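Coiled-coil and C2 domain-containing protein 1-like (Drosophila melanogaster, PDB 6EI6) binds phosphatidylinositol monophosphates and regulates endosomal protein sorting through the ESCRT pathway, probably keeping the ESCRT-III subunit Shrub from polymerising inappropriately. Local coordinates at residues Lys157-Arg162 with Tyr169-Lys174. Numbering follows the deposited sequence.
Sequences KTNVIR and YDERFK. With SO4 (sulfate ion), chain D.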
loop_
_atom_site.group_PDB
_atom_site.type_symbol
_atom_site.label_atom_id
_atom_site.label_comp_id
_atom_site.label_asym_id
_atom_site.label_seq_id
_atom_site.Cartn_x
_atom_site.Cartn_y
_atom_site.Cartn_z
ATOM N N LYS A 157 -2.507 -21.789 1.693
ATOM C CA LYS A 157 -3.461 -21.815 0.587
ATOM C C LYS A 157 -4.885 -21.649 1.099
ATOM O O LYS A 157 -5.194 -21.989 2.242
ATOM C CB LYS A 157 -3.354 -23.114 -0.228
ATOM C CG LYS A 157 -4.013 -24.341 0.415
ATOM C CD LYS A 157 -4.139 -25.488 -0.578
ATOM C CE LYS A 157 -4.880 -26.683 0.017
ATOM N NZ LYS A 157 -3.928 -27.696 0.549
ATOM N N THR A 158 -5.748 -21.124 0.233
ATOM C CA THR A 158 -7.156 -20.980 0.552
ATOM C C THR A 158 -7.867 -22.321 0.408
ATOM O O THR A 158 -7.331 -23.295 -0.139
ATOM C CB THR A 158 -7.828 -19.949 -0.359
ATOM O OG1 THR A 158 -8.273 -20.578 -1.575
ATOM C CG2 THR A 158 -6.862 -18.810 -0.696
ATOM N N ASN A 159 -9.108 -22.355 0.889
ATOM C CA ASN A 159 -9.962 -23.514 0.680
ATOM C C ASN A 159 -10.196 -23.697 -0.812
ATOM O O ASN A 159 -9.643 -22.961 -1.635
ATOM C CB ASN A 159 -11.308 -23.349 1.400
ATOM C CG ASN A 159 -11.220 -23.602 2.898
ATOM O OD1 ASN A 159 -10.192 -24.052 3.425
ATOM N ND2 ASN A 159 -12.311 -23.309 3.594
ATOM N N VAL A 160 -11.028 -24.653 -1.181
ATOM C CA VAL A 160 -11.390 -24.853 -2.569
ATOM C C VAL A 160 -12.839 -24.399 -2.684
ATOM O O VAL A 160 -13.759 -25.067 -2.196
ATOM C CB VAL A 160 -11.203 -26.310 -3.023
ATOM C CG1 VAL A 160 -11.495 -26.451 -4.520
ATOM C CG2 VAL A 160 -9.784 -26.819 -2.681
ATOM N N ILE A 161 -13.054 -23.234 -3.285
ATOM C CA ILE A 161 -14.403 -22.910 -3.724
ATOM C C ILE A 161 -14.744 -23.839 -4.875
ATOM O O ILE A 161 -13.861 -24.270 -5.637
ATOM C CB ILE A 161 -14.534 -21.428 -4.128
ATOM C CG1 ILE A 161 -13.661 -21.119 -5.347
ATOM C CG2 ILE A 161 -14.204 -20.531 -2.959
ATOM C CD1 ILE A 161 -14.319 -21.397 -6.709
ATOM N N ARG A 162 -16.029 -24.161 -5.001
ATOM C CA ARG A 162 -16.492 -25.081 -6.024
ATOM C C ARG A 162 -17.458 -24.353 -6.943
ATOM O O ARG A 162 -18.333 -23.613 -6.471
ATOM C CB ARG A 162 -17.143 -26.333 -5.402
ATOM C CG ARG A 162 -16.155 -27.273 -4.664
ATOM C CD ARG A 162 -16.867 -28.262 -3.713
ATOM N NE ARG A 162 -16.714 -27.908 -2.298
ATOM C CZ ARG A 162 -17.616 -28.168 -1.350
ATOM N NH1 ARG A 162 -18.745 -28.803 -1.651
ATOM N NH2 ARG A 162 -17.387 -27.796 -0.094
ATOM N N TYR A 169 -13.411 -16.415 -2.352
ATOM C CA TYR A 169 -12.619 -16.680 -1.150
ATOM C C TYR A 169 -12.705 -15.492 -0.204
ATOM O O TYR A 169 -12.759 -14.343 -0.627
ATOM C CB TYR A 169 -11.141 -16.904 -1.486
ATOM C CG TYR A 169 -10.825 -17.544 -2.827
ATOM C CD1 TYR A 169 -10.756 -18.930 -2.966
ATOM C CD2 TYR A 169 -10.556 -16.762 -3.943
ATOM C CE1 TYR A 169 -10.447 -19.516 -4.189
ATOM C CE2 TYR A 169 -10.251 -17.341 -5.164
ATOM C CZ TYR A 169 -10.197 -18.715 -5.281
ATOM O OH TYR A 169 -9.890 -19.272 -6.503
ATOM N N ASP A 170 -12.675 -15.735 1.092
ATOM C CA ASP A 170 -12.643 -14.595 2.003
ATOM C C ASP A 170 -11.803 -14.989 3.193
ATOM O O ASP A 170 -12.264 -15.000 4.328
ATOM C CB ASP A 170 -14.031 -14.154 2.439
ATOM C CG ASP A 170 -14.719 -13.321 1.378
ATOM O OD1 ASP A 170 -14.099 -12.358 0.880
ATOM O OD2 ASP A 170 -15.875 -13.636 1.026
ATOM N N GLU A 171 -10.551 -15.315 2.913
ATOM C CA GLU A 171 -9.678 -15.911 3.904
ATOM C C GLU A 171 -8.519 -14.986 4.194
ATOM O O GLU A 171 -7.917 -14.422 3.272
ATOM C CB GLU A 171 -9.158 -17.274 3.443
ATOM C CG GLU A 171 -10.085 -18.418 3.805
ATOM C CD GLU A 171 -9.713 -19.697 3.094
ATOM O OE1 GLU A 171 -8.722 -20.344 3.528
ATOM O OE2 GLU A 171 -10.402 -20.039 2.096
ATOM N N ARG A 172 -8.213 -14.867 5.484
ATOM C CA ARG A 172 -7.155 -14.026 6.010
ATOM C C ARG A 172 -6.063 -14.908 6.591
ATOM O O ARG A 172 -6.351 -15.888 7.283
ATOM C CB ARG A 172 -7.698 -13.089 7.094
ATOM C CG ARG A 172 -9.121 -12.610 6.864
ATOM C CD ARG A 172 -9.518 -11.469 7.824
ATOM N NE ARG A 172 -10.509 -10.565 7.209
ATOM C CZ ARG A 172 -10.347 -9.249 6.993
ATOM N NH1 ARG A 172 -9.233 -8.618 7.365
ATOM N NH2 ARG A 172 -11.318 -8.552 6.408
ATOM N N PHE A 173 -4.808 -14.560 6.327
ATOM C CA PHE A 173 -3.673 -15.279 6.886
ATOM C C PHE A 173 -2.756 -14.256 7.531
ATOM O O PHE A 173 -2.518 -13.192 6.957
ATOM C CB PHE A 173 -2.900 -16.086 5.813
ATOM C CG PHE A 173 -3.792 -16.887 4.877
ATOM C CD1 PHE A 173 -4.483 -16.269 3.839
ATOM C CD2 PHE A 173 -3.937 -18.252 5.034
ATOM C CE1 PHE A 173 -5.307 -16.991 2.991
ATOM C CE2 PHE A 173 -4.758 -18.979 4.182
ATOM C CZ PHE A 173 -5.440 -18.351 3.165
ATOM N N LYS A 174 -2.267 -14.555 8.732
ATOM C CA LYS A 174 -1.381 -13.651 9.455
ATOM C C LYS A 174 0.005 -14.267 9.564
ATOM O O LYS A 174 0.147 -15.479 9.724
ATOM C CB LYS A 174 -1.921 -13.332 10.847
ATOM C CG LYS A 174 -3.192 -12.458 10.866
ATOM C CD LYS A 174 -3.549 -12.056 12.309
ATOM C CE LYS A 174 -5.022 -11.698 12.466
ATOM N NZ LYS A 174 -5.345 -11.200 13.842
HETATM S S SO4 D . -0.021 -29.232 0.035
HETATM O O1 SO4 D . -1.173 -28.324 0.037
HETATM O O2 SO4 D . 1.148 -28.544 0.602
HETATM O O3 SO4 D . -0.327 -30.427 0.836
HETATM O O4 SO4 D . 0.269 -29.639 -1.343
#
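Glu-171, at the start of edge strand 171-176, reaches with its carboxylate to the backbone of Thr-158 and Asn-159, just past strand 155-157, the edge of the other sheet of the C2 beta-sandwich. CB points toward that neighbour; CG lies anti to the carbonyl carbon (chi1 -87°), and the extended chain beyond it carries CD to 3.8 Å from CA of Thr-158. At the tip, OE1 rests 3.4 Å from CA of Thr-158, while OE2 accepts a nearly straight hydrogen bond from N of Asn-159 (2.9 Å, 168° at the hydrogen) on its syn lone pair. Glutamate suits the place because it is long enough to reach from its strand to the loop that leaves strand 155-157. Cutting Glu-171 back to an alanine is likely to leave the Asn-159 N-H without its carboxylate acceptor and to open a gap between loop and strand.

Two residues earlier, the buried Tyr-169 ring crosses Thr-158 at about a right angle, with CD1 3.3 Å from OG1 of Thr-158. That hydroxyl hydrogen-bonds O of Asn-159 at 2.7 Å, on a lone pair in the carbonyl plane, and also N of Val-142, so a small polar side chain ties the loop to strand 140-145. CG1 of Ile-161 packs 3.8 Å from CE1 of Tyr-169; tyrosine suits this buried site because its ring carbons meet isoleucine while its OH hydrogen-bonds that of Tyr-130. Two residues after Glu-171, the edge of the Phe-173 ring meets O of Lys-157. Lys-157 starts its side chain away from this strand, and its NZ hydrogen-bonds O1 of a sulfate ion, probably from the crystallisation liquor.

Side chains, meeting both backbone and other side chains, thus join the sheet margins in place of strand pairing, and a partly exposed glutamate serves a backbone N-H that no strand partner takes across this contact.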